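Local coordinates for beta-fructofuranosidase (Arabidopsis thaliana, PDB 2OXB), which hydrolyses sucrose and 1-kestose, and less readily neokestose and levan, by removing terminal non-reducing beta-D-fructofuranoside residues in the plant cell wall, at residues Q312-K317 / W330-V335; L357-V362 / S509-F514; C444-R449 / K458-A463; D480-E485 / T496-P501. The protein carries 1 engineered substitution. All blocks are in the same frame, centred on the assembly; numbering follows the deposited sequence.

Interaction 1 of 4, residues Q312-K317 / W330-V335; sequences QTIPRK and WPVREV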
loop_
_atom_site.group_PDB
_atom_site.type_symbol
_atom_site.label_atom_id
_atom_site.label_comp_id
_atom_site.label_asym_id
_atom_site.label_seq_id
_atom_site.Cartn_x
_atom_site.Cartn_y
_atom_site.Cartn_z
ATOM N N GLN A 312 -2.709 9.554 0.684
ATOM C CA GLN A 312 -1.695 8.591 1.081
ATOM C C GLN A 312 -2.364 7.658 2.075
ATOM O O GLN A 312 -2.956 8.109 3.056
ATOM C CB GLN A 312 -0.521 9.304 1.745
ATOM C CG GLN A 312 0.765 8.519 1.698
ATOM C CD GLN A 312 1.432 8.558 0.320
ATOM O OE1 GLN A 312 2.335 7.767 0.030
ATOM N NE2 GLN A 312 0.999 9.494 -0.528
ATOM N N THR A 313 -2.301 6.362 1.808
ATOM C CA THR A 313 -2.897 5.402 2.711
ATOM C C THR A 313 -2.153 5.395 4.042
ATOM O O THR A 313 -0.950 5.682 4.104
ATOM C CB THR A 313 -2.840 3.999 2.130
ATOM O OG1 THR A 313 -1.474 3.660 1.860
ATOM C CG2 THR A 313 -3.646 3.932 0.864
ATOM N N ILE A 314 -2.871 5.048 5.104
ATOM C CA ILE A 314 -2.272 5.001 6.422
ATOM C C ILE A 314 -1.067 4.082 6.420
ATOM O O ILE A 314 -1.124 2.959 5.917
ATOM C CB ILE A 314 -3.260 4.493 7.496
ATOM C CG1 ILE A 314 -2.568 4.494 8.855
ATOM C CG2 ILE A 314 -3.720 3.077 7.154
ATOM C CD1 ILE A 314 -3.339 3.766 9.915
ATOM N N PRO A 315 0.047 4.556 6.989
ATOM C CA PRO A 315 1.262 3.747 7.042
ATOM C C PRO A 315 0.917 2.387 7.624
ATOM O O PRO A 315 0.302 2.306 8.666
ATOM C CB PRO A 315 2.175 4.571 7.944
ATOM C CG PRO A 315 1.775 5.988 7.603
ATOM C CD PRO A 315 0.263 5.877 7.609
ATOM N N ARG A 316 1.276 1.318 6.929
ATOM C CA ARG A 316 0.981 -0.019 7.425
ATOM C C ARG A 316 2.242 -0.632 8.006
ATOM O O ARG A 316 3.354 -0.178 7.737
ATOM C CB ARG A 316 0.445 -0.931 6.291
ATOM C CG ARG A 316 -1.019 -0.686 5.822
ATOM C CD ARG A 316 -1.134 -0.751 4.289
ATOM N NE ARG A 316 -2.495 -0.860 3.714
ATOM C CZ ARG A 316 -3.534 -0.070 3.999
ATOM N NH1 ARG A 316 -3.419 0.920 4.886
ATOM N NH2 ARG A 316 -4.686 -0.250 3.361
ATOM N N LYS A 317 2.048 -1.652 8.829
ATOM C CA LYS A 317 3.162 -2.382 9.406
ATOM C C LYS A 317 3.087 -3.750 8.751
ATOM O O LYS A 317 2.060 -4.413 8.835
ATOM C CB LYS A 317 3.004 -2.525 10.921
ATOM C CG LYS A 317 4.151 -3.274 11.604
ATOM C CD LYS A 317 3.816 -3.724 13.039
ATOM C CE LYS A 317 4.987 -4.538 13.642
ATOM N NZ LYS A 317 4.753 -5.150 14.990
ATOM N N TRP A 330 -0.925 -4.494 8.799
ATOM C CA TRP A 330 -1.869 -3.919 9.759
ATOM C C TRP A 330 -1.491 -2.481 10.135
ATOM O O TRP A 330 -0.410 -2.239 10.672
ATOM C CB TRP A 330 -1.926 -4.795 11.001
ATOM C CG TRP A 330 -2.831 -4.306 12.099
ATOM C CD1 TRP A 330 -2.489 -3.501 13.171
ATOM C CD2 TRP A 330 -4.185 -4.699 12.313
ATOM N NE1 TRP A 330 -3.547 -3.397 14.033
ATOM C CE2 TRP A 330 -4.599 -4.124 13.537
ATOM C CE3 TRP A 330 -5.094 -5.496 11.595
ATOM C CZ2 TRP A 330 -5.881 -4.315 14.055
ATOM C CZ3 TRP A 330 -6.372 -5.686 12.112
ATOM C CH2 TRP A 330 -6.749 -5.104 13.331
ATOM N N PRO A 331 -2.396 -1.512 9.867
ATOM C CA PRO A 331 -2.163 -0.095 10.170
ATOM C C PRO A 331 -1.499 0.152 11.519
ATOM O O PRO A 331 -1.727 -0.576 12.476
ATOM C CB PRO A 331 -3.565 0.515 10.080
ATOM C CG PRO A 331 -4.475 -0.652 10.296
ATOM C CD PRO A 331 -3.808 -1.720 9.506
ATOM N N VAL A 332 -0.682 1.198 11.573
ATOM C CA VAL A 332 0.056 1.570 12.775
ATOM C C VAL A 332 -0.825 1.838 13.998
ATOM O O VAL A 332 -1.737 2.667 13.975
ATOM C CB VAL A 332 0.962 2.796 12.499
ATOM C CG1 VAL A 332 2.045 2.416 11.503
ATOM C CG2 VAL A 332 0.137 3.955 11.949
ATOM N N ARG A 333 -0.536 1.112 15.069
ATOM C CA ARG A 333 -1.285 1.231 16.305
ATOM C C ARG A 333 -1.450 2.682 16.729
ATOM O O ARG A 333 -2.523 3.088 17.176
ATOM C CB ARG A 333 -0.585 0.441 17.408
ATOM C CG ARG A 333 -0.257 -0.998 17.027
ATOM C CD ARG A 333 -1.506 -1.807 16.677
ATOM N NE ARG A 333 -1.200 -3.231 16.513
ATOM C CZ ARG A 333 -2.101 -4.211 16.579
ATOM N NH1 ARG A 333 -3.382 -3.931 16.807
ATOM N NH2 ARG A 333 -1.721 -5.473 16.427
ATOM N N GLU A 334 -0.402 3.478 16.582
ATOM C CA GLU A 334 -0.507 4.871 16.989
ATOM C C GLU A 334 -1.592 5.692 16.287
ATOM O O GLU A 334 -1.777 6.871 16.597
ATOM C CB GLU A 334 0.844 5.567 16.844
ATOM C CG GLU A 334 1.443 5.452 15.483
ATOM C CD GLU A 334 2.781 4.734 15.494
ATOM O OE1 GLU A 334 2.809 3.500 15.750
ATOM O OE2 GLU A 334 3.811 5.419 15.247
ATOM N N VAL A 335 -2.323 5.086 15.358
ATOM C CA VAL A 335 -3.382 5.817 14.660
ATOM C C VAL A 335 -4.683 5.761 15.467
ATOM O O VAL A 335 -5.548 6.627 15.342
ATOM C CB VAL A 335 -3.632 5.224 13.247
ATOM C CG1 VAL A 335 -4.153 3.808 13.355
ATOM C CG2 VAL A 335 -4.619 6.093 12.472
#
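The backbone N of Trp330 donates to Lys317 O at 3.0 Å. The return bond, from Lys317 N to Trp330 O, is 3.1 Å long. A third bond follows where the strands part: Val332 N meets Pro315 O at 3.3 Å. The two chains thus stay joined past the end of regular pairing.

The apolar part centres on Ile314. Its CG1 lies anti to the backbone N (chi1 -179°), which carries CD1 across to the other segment. CD1 lands against Pro331 CB, and it lies 4.0 Å from Val332 CG2. The side chain of Val335 meets the same methyl from the short 3-10 turn, crossing Ile314 at about a right angle. Pro315 CB adds a looser contact, 4.2 Å from Val332 CG1.

Arg316 turns back on its own segment. Its NH1 reaches Ile314 O at 3.2 Å, in the carbonyl plane and on a lone pair. The same NH1 forms a salt bridge with Glu485, so this nitrogen is shared by two acceptors. Trp330 has a cation-pi partner in Arg476.

Strands 316-320 and 327-331 form a beta hairpin at the edge of a four-stranded antiparallel sheet, as in a blade of the family 32 beta-propeller.

Interaction 2 of 4, residues L357-V362 / S509-F514; sequences LEVYGV and SHLFAF
Leu357 and Ala513 exchange two backbone hydrogen bonds. Leu357 N donates to Ala513 O at 2.9 Å, and Ala513 N donates to Leu357 O at 3.1 Å. This is the firm antiparallel pair of the contact. Farther along, the strands stay side by side but the bonding slackens: Val359 N and Leu511 O are 3.8 Å apart.

Glu358 reaches across with its carboxylate. Its CG is anti to the backbone N (chi1 173°) and the chain runs on extended, which brings the acid group to His510 and Phe512. OE2 comes to the edge of the His510 ring, near its plane, on the CD2 side. It stays 4.2 Å from His510 NE2, too far for a direct bond. The nearby carboxylate would probably make a protonated imidazole somewhat more favourable.

The stem of Glu358 rests on Phe512. CB sits 3.7 Å from Phe512 CE1, and CG lies over one face of the ring. The carboxylate plane is tilted by 30° from that ring.

On the other face the side chains of the two strands are apolar: Leu357, Val359, Leu511 and Ala513. Val359 and Leu511 point the same way, with Val359 CB 3.9 Å from Leu511 CD2. Leu357 CG lies 4.3 Å from Ala513 CB.

Strand 510-515 sits between 355-359 and 406-415, where His510 and Phe512 bond to the backbones of Ala415 and Met412. The apolar side meets strands 344-351 and 521-530, which belong to the second sheet of the beta-sandwich.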
loop_
_atom_site.group_PDB
_atom_site.type_symbol
_atom_site.label_atom_id
_atom_site.label_comp_id
_atom_site.label_asym_id
_atom_site.label_seq_id
_atom_site.Cartn_x
_atom_site.Cartn_y
_atom_site.Cartn_z
ATOM N N LEU A 357 -28.153 -4.925 10.881
ATOM C CA LEU A 357 -28.415 -4.087 12.036
ATOM C C LEU A 357 -27.539 -2.850 11.908
ATOM O O LEU A 357 -26.338 -2.935 11.641
ATOM C CB LEU A 357 -28.126 -4.854 13.331
ATOM C CG LEU A 357 -26.685 -5.117 13.737
ATOM C CD1 LEU A 357 -26.136 -3.904 14.464
ATOM C CD2 LEU A 357 -26.639 -6.334 14.644
ATOM N N GLU A 358 -28.146 -1.692 12.076
ATOM C CA GLU A 358 -27.385 -0.472 11.954
ATOM C C GLU A 358 -26.524 -0.167 13.179
ATOM O O GLU A 358 -26.826 -0.595 14.299
ATOM C CB GLU A 358 -28.336 0.681 11.656
ATOM C CG GLU A 358 -27.699 2.035 11.667
ATOM C CD GLU A 358 -28.562 3.068 10.981
ATOM O OE1 GLU A 358 -29.795 2.849 10.903
ATOM O OE2 GLU A 358 -28.010 4.102 10.523
ATOM N N VAL A 359 -25.425 0.544 12.935
ATOM C CA VAL A 359 -24.498 0.965 13.980
ATOM C C VAL A 359 -24.770 2.462 14.086
ATOM O O VAL A 359 -24.354 3.227 13.208
ATOM C CB VAL A 359 -23.026 0.746 13.554
ATOM C CG1 VAL A 359 -22.100 0.931 14.753
ATOM C CG2 VAL A 359 -22.852 -0.631 12.951
ATOM N N TYR A 360 -25.456 2.867 15.158
ATOM C CA TYR A 360 -25.867 4.267 15.375
ATOM C C TYR A 360 -24.855 5.380 15.747
ATOM O O TYR A 360 -24.252 6.004 14.862
ATOM C CB TYR A 360 -27.029 4.302 16.387
ATOM C CG TYR A 360 -28.349 3.725 15.875
ATOM C CD1 TYR A 360 -28.883 2.566 16.430
ATOM C CD2 TYR A 360 -29.080 4.363 14.862
ATOM C CE1 TYR A 360 -30.109 2.055 15.999
ATOM C CE2 TYR A 360 -30.313 3.861 14.421
ATOM C CZ TYR A 360 -30.823 2.703 14.997
ATOM O OH TYR A 360 -32.046 2.189 14.599
ATOM N N GLY A 361 -24.710 5.641 17.048
ATOM C CA GLY A 361 -23.834 6.700 17.538
ATOM C C GLY A 361 -22.364 6.728 17.144
ATOM O O GLY A 361 -21.478 6.490 17.976
ATOM N N VAL A 362 -22.096 7.055 15.884
ATOM C CA VAL A 362 -20.723 7.109 15.381
ATOM C C VAL A 362 -20.633 7.911 14.089
ATOM O O VAL A 362 -21.558 7.902 13.273
ATOM C CB VAL A 362 -20.156 5.687 15.097
ATOM C CG1 VAL A 362 -19.735 5.028 16.390
ATOM C CG2 VAL A 362 -21.207 4.831 14.376
ATOM N N SER A 509 -24.344 10.183 7.167
ATOM C CA SER A 509 -23.722 8.915 6.844
ATOM C C SER A 509 -24.252 7.816 7.762
ATOM O O SER A 509 -24.617 8.065 8.909
ATOM C CB SER A 509 -22.206 9.050 6.986
ATOM O OG SER A 509 -21.771 10.309 6.484
ATOM N N HIS A 510 -24.297 6.592 7.253
ATOM C CA HIS A 510 -24.801 5.475 8.039
ATOM C C HIS A 510 -23.897 4.264 7.841
ATOM O O HIS A 510 -23.236 4.117 6.812
ATOM C CB HIS A 510 -26.243 5.131 7.620
ATOM C CG HIS A 510 -27.227 6.251 7.816
ATOM N ND1 HIS A 510 -27.079 7.491 7.229
ATOM C CD2 HIS A 510 -28.394 6.302 8.503
ATOM C CE1 HIS A 510 -28.111 8.254 7.546
ATOM N NE2 HIS A 510 -28.923 7.556 8.317
ATOM N N LEU A 511 -23.868 3.396 8.842
ATOM C CA LEU A 511 -23.043 2.191 8.795
ATOM C C LEU A 511 -24.024 1.035 8.819
ATOM O O LEU A 511 -25.187 1.225 9.174
ATOM C CB LEU A 511 -22.124 2.142 10.019
ATOM C CG LEU A 511 -20.815 1.365 9.909
ATOM C CD1 LEU A 511 -20.014 1.857 8.703
ATOM C CD2 LEU A 511 -20.022 1.545 11.193
ATOM N N PHE A 512 -23.572 -0.156 8.455
ATOM C CA PHE A 512 -24.473 -1.294 8.429
ATOM C C PHE A 512 -23.771 -2.626 8.482
ATOM O O PHE A 512 -22.816 -2.868 7.746
ATOM C CB PHE A 512 -25.338 -1.258 7.165
ATOM C CG PHE A 512 -26.517 -0.331 7.257
ATOM C CD1 PHE A 512 -27.674 -0.724 7.939
ATOM C CD2 PHE A 512 -26.466 0.942 6.679
ATOM C CE1 PHE A 512 -28.762 0.133 8.046
ATOM C CE2 PHE A 512 -27.543 1.811 6.779
ATOM C CZ PHE A 512 -28.700 1.408 7.465
ATOM N N ALA A 513 -24.251 -3.501 9.355
ATOM C CA ALA A 513 -23.676 -4.827 9.450
ATOM C C ALA A 513 -24.714 -5.712 8.806
ATOM O O ALA A 513 -25.825 -5.827 9.316
ATOM C CB ALA A 513 -23.470 -5.208 10.892
ATOM N N PHE A 514 -24.371 -6.322 7.675
ATOM C CA PHE A 514 -25.337 -7.177 6.992
ATOM C C PHE A 514 -24.934 -8.641 6.765
ATOM O O PHE A 514 -23.842 -9.084 7.129
ATOM C CB PHE A 514 -25.755 -6.545 5.653
ATOM C CG PHE A 514 -24.651 -6.466 4.637
ATOM C CD1 PHE A 514 -24.935 -6.135 3.315
ATOM C CD2 PHE A 514 -23.332 -6.740 4.988
ATOM C CE1 PHE A 514 -23.919 -6.085 2.361
ATOM C CE2 PHE A 514 -22.310 -6.692 4.039
ATOM C CZ PHE A 514 -22.604 -6.367 2.726
#

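Interaction 3 of 4, residues C444-R449 / K458-A463; sequences CSDQSR and KTTYGA
Thr460 faces Asp446 and Gln447 with its two branches doing different work. OG1 lies anti to the carbonyl carbon (chi1 -64°) and accepts a bond from Gln447 N at 3.1 Å, nearly straight at 167°. The methyl CG2 rests against Ser445 O and Asp446 CA. The Asp446 side chain passes Thr460 at a slant, with its CG 3.7 Å from Thr460 OG1. Its OD2 is hydrogen-bonded to Ser448 OG instead.

Lys458 curls round the Gln447-Ser448 peptide. Its chain is bent at chi2 (65°) and again at chi4, which brings NZ to Gln447 O at 2.7 Å. The ammonium meets that carbonyl almost end-on.

The Gln447 side chain bends back toward Ser445. Its CG lies 3.4 Å from Thr459 O. Ser445 OG donates to Gln447 OE1 at 3.0 Å, in the plane of the amide. That oxygen also bonds to Ser497 of strand 493-498. The Tyr461 ring has Thr459 O 3.6 Å above the centre of one face.

Behind the side chains, Ser445 N donates to Tyr461 O at 3.1 Å. The return bond to Ser445 O is weak. Antiparallel strands 439-446 and 461-465 are thus held at this end of their sandwich sheet, with Cys444 tied to Cys395 by a disulfide.

Beyond the paired strands, a threonine hydroxyl and a lysine ammonium take the place of regular backbone pairing. The two partners of Gln447 OE1 would fix the turn of its amide, and the lysine cation probably polarises the Gln447-Ser448 peptide.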
loop_
_atom_site.group_PDB
_atom_site.type_symbol
_atom_site.label_atom_id
_atom_site.label_comp_id
_atom_site.label_asym_id
_atom_site.label_seq_id
_atom_site.Cartn_x
_atom_site.Cartn_y
_atom_site.Cartn_z
ATOM N N CYS A 444 -14.669 -9.753 -0.422
ATOM C CA CYS A 444 -15.087 -8.896 -1.536
ATOM C C CYS A 444 -15.323 -7.475 -1.059
ATOM O O CYS A 444 -15.742 -7.252 0.075
ATOM C CB CYS A 444 -16.395 -9.375 -2.157
ATOM S SG CYS A 444 -16.367 -10.975 -3.028
ATOM N N SER A 445 -15.063 -6.517 -1.942
ATOM C CA SER A 445 -15.267 -5.092 -1.653
ATOM C C SER A 445 -16.023 -4.521 -2.839
ATOM O O SER A 445 -15.420 -4.018 -3.782
ATOM C CB SER A 445 -13.930 -4.364 -1.506
ATOM O OG SER A 445 -14.137 -3.050 -1.043
ATOM N N ASP A 446 -17.348 -4.628 -2.792
ATOM C CA ASP A 446 -18.203 -4.146 -3.870
ATOM C C ASP A 446 -18.261 -2.625 -3.965
ATOM O O ASP A 446 -18.425 -1.924 -2.960
ATOM C CB ASP A 446 -19.616 -4.684 -3.690
ATOM C CG ASP A 446 -20.156 -5.302 -4.951
ATOM O OD1 ASP A 446 -19.794 -6.476 -5.232
ATOM O OD2 ASP A 446 -20.924 -4.605 -5.660
ATOM N N GLN A 447 -18.155 -2.117 -5.188
ATOM C CA GLN A 447 -18.169 -0.676 -5.422
ATOM C C GLN A 447 -19.253 -0.237 -6.411
ATOM O O GLN A 447 -19.455 0.955 -6.633
ATOM C CB GLN A 447 -16.783 -0.270 -5.910
ATOM C CG GLN A 447 -15.658 -0.922 -5.088
ATOM C CD GLN A 447 -15.382 -0.194 -3.777
ATOM O OE1 GLN A 447 -14.837 -0.769 -2.830
ATOM N NE2 GLN A 447 -15.743 1.087 -3.727
ATOM N N SER A 448 -19.945 -1.223 -6.982
ATOM C CA SER A 448 -21.029 -1.027 -7.953
ATOM C C SER A 448 -22.067 0.043 -7.595
ATOM O O SER A 448 -22.568 0.735 -8.472
ATOM C CB SER A 448 -21.745 -2.354 -8.158
ATOM O OG SER A 448 -22.245 -2.807 -6.918
ATOM N N ARG A 449 -22.412 0.153 -6.316
ATOM C CA ARG A 449 -23.378 1.157 -5.868
ATOM C C ARG A 449 -22.753 2.133 -4.860
ATOM O O ARG A 449 -23.472 2.814 -4.135
ATOM C CB ARG A 449 -24.620 0.494 -5.231
ATOM C CG ARG A 449 -25.662 -0.094 -6.218
ATOM C CD ARG A 449 -25.320 -1.513 -6.672
ATOM N NE ARG A 449 -25.396 -1.672 -8.126
ATOM C CZ ARG A 449 -26.481 -1.433 -8.862
ATOM N NH1 ARG A 449 -27.605 -1.024 -8.286
ATOM N NH2 ARG A 449 -26.437 -1.595 -10.179
ATOM N N LYS A 458 -16.157 2.524 -10.326
ATOM C CA LYS A 458 -16.998 1.546 -9.619
ATOM C C LYS A 458 -16.505 0.094 -9.632
ATOM O O LYS A 458 -17.211 -0.796 -9.145
ATOM C CB LYS A 458 -18.423 1.558 -10.195
ATOM C CG LYS A 458 -19.477 2.182 -9.299
ATOM C CD LYS A 458 -19.204 3.667 -9.093
ATOM C CE LYS A 458 -20.196 4.266 -8.116
ATOM N NZ LYS A 458 -20.176 3.511 -6.832
ATOM N N THR A 459 -15.314 -0.145 -10.184
ATOM C CA THR A 459 -14.783 -1.497 -10.257
ATOM C C THR A 459 -14.602 -2.118 -8.878
ATOM O O THR A 459 -13.964 -1.551 -7.991
ATOM C CB THR A 459 -13.416 -1.568 -11.028
ATOM O OG1 THR A 459 -12.318 -1.553 -10.102
ATOM C CG2 THR A 459 -13.277 -0.397 -11.993
ATOM N N THR A 460 -15.193 -3.297 -8.722
ATOM C CA THR A 460 -15.134 -4.058 -7.489
ATOM C C THR A 460 -13.836 -4.861 -7.421
ATOM O O THR A 460 -13.385 -5.424 -8.424
ATOM C CB THR A 460 -16.329 -5.021 -7.399
ATOM O OG1 THR A 460 -17.538 -4.259 -7.328
ATOM C CG2 THR A 460 -16.211 -5.920 -6.179
ATOM N N TYR A 461 -13.255 -4.924 -6.225
ATOM C CA TYR A 461 -11.999 -5.636 -5.990
ATOM C C TYR A 461 -12.248 -6.917 -5.209
ATOM O O TYR A 461 -13.135 -6.959 -4.367
ATOM C CB TYR A 461 -11.048 -4.744 -5.189
ATOM C CG TYR A 461 -10.905 -3.340 -5.714
ATOM C CD1 TYR A 461 -10.193 -3.077 -6.878
ATOM C CD2 TYR A 461 -11.479 -2.265 -5.037
ATOM C CE1 TYR A 461 -10.050 -1.768 -7.353
ATOM C CE2 TYR A 461 -11.344 -0.952 -5.505
ATOM C CZ TYR A 461 -10.628 -0.712 -6.659
ATOM O OH TYR A 461 -10.482 0.583 -7.105
ATOM N N GLY A 462 -11.457 -7.950 -5.481
ATOM C CA GLY A 462 -11.616 -9.212 -4.777
ATOM C C GLY A 462 -10.334 -9.772 -4.166
ATOM O O GLY A 462 -9.225 -9.408 -4.588
ATOM N N ALA A 463 -10.487 -10.643 -3.160
ATOM C CA ALA A 463 -9.352 -11.295 -2.478
ATOM C C ALA A 463 -9.716 -12.546 -1.643
ATOM O O ALA A 463 -10.864 -12.756 -1.251
ATOM C CB ALA A 463 -8.618 -10.289 -1.603
#

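Interaction 4 of 4, residues D480-E485 / T496-P501; sequences DHSVVE and TSRVYP
Val484 and Ser497 pair near the open end of the beta hairpin made by strands 483-488 and 493-498, at the edge of a sheet of the C-terminal beta-sandwich. This part is buried and closely bonded. Val484 O takes Ser497 N at 3.0 Å and also the Thr496 hydroxyl, which comes from above the carbonyl plane. Thr496 OG1 reaches it by lying anti to its own backbone N (chi1 -157°). The return bond of this pair, Val484 N to Ser497 O, is straight but weak. Glu485 runs alongside Thr496, pointing the same way, with its CG by that hydroxyl. Its carboxylate turns to Arg316.

Ser482 is also tightly packed. Its CB lies 4.0 Å from Tyr500 CE1, while Arg498 and Tyr500 both turn their polar ends to Glu296.

The looser, more open side is at His481, in the type II' turn from Asp480 to Val483. His481 is partly exposed, points away from the other segment and bonds to Gln366. Its carbonyl oxygen still touches the Val499 side chain. Val484 CG2 and Val499 CG1 are 4.4 Å apart. Within the turn, which leads in from strand 473-480, Ser482 O accepts a bond from Val499 N at 2.7 Å.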
loop_
_atom_site.group_PDB
_atom_site.type_symbol
_atom_site.label_atom_id
_atom_site.label_comp_id
_atom_site.label_asym_id
_atom_site.label_seq_id
_atom_site.Cartn_x
_atom_site.Cartn_y
_atom_site.Cartn_z
ATOM N N ASP A 480 -13.011 6.927 6.077
ATOM C CA ASP A 480 -12.682 8.341 5.964
ATOM C C ASP A 480 -13.219 9.062 4.719
ATOM O O ASP A 480 -12.459 9.630 3.929
ATOM C CB ASP A 480 -11.170 8.531 6.061
ATOM C CG ASP A 480 -10.799 9.910 6.566
ATOM O OD1 ASP A 480 -11.595 10.844 6.333
ATOM O OD2 ASP A 480 -9.718 10.068 7.180
ATOM N N HIS A 481 -14.537 9.038 4.555
ATOM C CA HIS A 481 -15.186 9.708 3.434
ATOM C C HIS A 481 -14.812 9.036 2.119
ATOM O O HIS A 481 -15.138 7.868 1.899
ATOM C CB HIS A 481 -14.784 11.193 3.426
ATOM C CG HIS A 481 -14.922 11.860 4.762
ATOM N ND1 HIS A 481 -16.140 12.231 5.291
ATOM C CD2 HIS A 481 -13.998 12.172 5.704
ATOM C CE1 HIS A 481 -15.961 12.738 6.498
ATOM N NE2 HIS A 481 -14.671 12.714 6.773
ATOM N N SER A 482 -14.126 9.782 1.260
ATOM C CA SER A 482 -13.687 9.297 -0.044
ATOM C C SER A 482 -12.859 8.005 -0.012
ATOM O O SER A 482 -12.921 7.207 -0.943
ATOM C CB SER A 482 -12.866 10.384 -0.743
ATOM O OG SER A 482 -11.652 10.639 -0.039
ATOM N N VAL A 483 -12.071 7.801 1.038
ATOM C CA VAL A 483 -11.249 6.604 1.117
ATOM C C VAL A 483 -11.647 5.615 2.202
ATOM O O VAL A 483 -11.917 5.986 3.347
ATOM C CB VAL A 483 -9.769 6.952 1.322
ATOM C CG1 VAL A 483 -9.610 7.824 2.547
ATOM C CG2 VAL A 483 -8.964 5.677 1.478
ATOM N N VAL A 484 -11.653 4.343 1.826
ATOM C CA VAL A 484 -12.012 3.271 2.734
ATOM C C VAL A 484 -11.045 2.120 2.576
ATOM O O VAL A 484 -10.874 1.594 1.479
ATOM C CB VAL A 484 -13.418 2.769 2.437
ATOM C CG1 VAL A 484 -14.447 3.672 3.101
ATOM C CG2 VAL A 484 -13.636 2.748 0.944
ATOM N N GLU A 485 -10.414 1.735 3.675
ATOM C CA GLU A 485 -9.456 0.640 3.648
ATOM C C GLU A 485 -10.014 -0.581 4.355
ATOM O O GLU A 485 -10.440 -0.507 5.516
ATOM C CB GLU A 485 -8.158 1.071 4.312
ATOM C CG GLU A 485 -7.492 2.214 3.590
ATOM C CD GLU A 485 -6.288 2.734 4.325
ATOM O OE1 GLU A 485 -6.464 3.201 5.465
ATOM O OE2 GLU A 485 -5.174 2.674 3.765
ATOM N N THR A 496 -8.426 -1.941 -0.518
ATOM C CA THR A 496 -8.733 -0.524 -0.356
ATOM C C THR A 496 -9.443 0.026 -1.599
ATOM O O THR A 496 -9.267 -0.486 -2.704
ATOM C CB THR A 496 -7.418 0.264 -0.094
ATOM O OG1 THR A 496 -7.704 1.499 0.572
ATOM C CG2 THR A 496 -6.702 0.552 -1.403
ATOM N N SER A 497 -10.247 1.067 -1.417
ATOM C CA SER A 497 -10.975 1.662 -2.537
ATOM C C SER A 497 -11.258 3.155 -2.350
ATOM O O SER A 497 -10.897 3.739 -1.330
ATOM C CB SER A 497 -12.281 0.900 -2.758
ATOM O OG SER A 497 -12.645 0.188 -1.594
ATOM N N ARG A 498 -11.901 3.761 -3.344
ATOM C CA ARG A 498 -12.230 5.185 -3.309
ATOM C C ARG A 498 -13.694 5.377 -3.701
ATOM O O ARG A 498 -14.107 4.978 -4.795
ATOM C CB ARG A 498 -11.336 5.945 -4.286
ATOM C CG ARG A 498 -9.907 5.431 -4.315
ATOM C CD ARG A 498 -9.103 5.887 -3.119
ATOM N NE ARG A 498 -8.287 7.052 -3.447
ATOM C CZ ARG A 498 -8.748 8.295 -3.529
ATOM N NH1 ARG A 498 -10.026 8.550 -3.299
ATOM N NH2 ARG A 498 -7.926 9.280 -3.860
ATOM N N VAL A 499 -14.467 5.979 -2.800
ATOM C CA VAL A 499 -15.890 6.226 -3.014
ATOM C C VAL A 499 -16.204 7.726 -3.010
ATOM O O VAL A 499 -15.515 8.518 -2.363
ATOM C CB VAL A 499 -16.764 5.469 -1.944
ATOM C CG1 VAL A 499 -16.375 5.886 -0.533
ATOM C CG2 VAL A 499 -18.248 5.733 -2.190
ATOM N N TYR A 500 -17.241 8.104 -3.749
ATOM C CA TYR A 500 -17.640 9.500 -3.874
ATOM C C TYR A 500 -19.168 9.569 -3.922
ATOM O O TYR A 500 -19.774 9.798 -4.980
ATOM C CB TYR A 500 -17.037 10.069 -5.153
ATOM C CG TYR A 500 -15.536 9.886 -5.250
ATOM C CD1 TYR A 500 -14.666 10.791 -4.638
ATOM C CD2 TYR A 500 -14.979 8.813 -5.965
ATOM C CE1 TYR A 500 -13.284 10.645 -4.740
ATOM C CE2 TYR A 500 -13.592 8.656 -6.070
ATOM C CZ TYR A 500 -12.749 9.583 -5.456
ATOM O OH TYR A 500 -11.369 9.490 -5.572
ATOM N N PRO A 501 -19.811 9.355 -2.767
ATOM C CA PRO A 501 -21.269 9.379 -2.626
ATOM C C PRO A 501 -21.833 10.792 -2.583
ATOM O O PRO A 501 -21.190 11.721 -2.075
ATOM C CB PRO A 501 -21.493 8.637 -1.319
ATOM C CG PRO A 501 -20.333 9.128 -0.496
ATOM C CD PRO A 501 -19.167 9.063 -1.474
#

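How the interactions relate
Interaction 4 is the hub. It meets interaction 1 through the salt bridge from Arg316 NH1 to Glu485 OE2, 2.7 Å, which ties the propeller to the sandwich. On its other side it meets interaction 3, where Gln447 OE1 and Ser497 OG are 2.7 Å apart and Tyr461 packs on Ser497. Interaction 2 touches none of the others. Its nearest atoms are about 6 Å from interaction 4 and about 7 Å from interaction 3, with which it shares a sheet. The substrate site lies on the propeller side. The side chain of substrate-binding Met17 is about 8 Å from that of Arg498 and about 11 Å from that of Pro315. Bound glucose is about 14 Å from the Arg498 side chain.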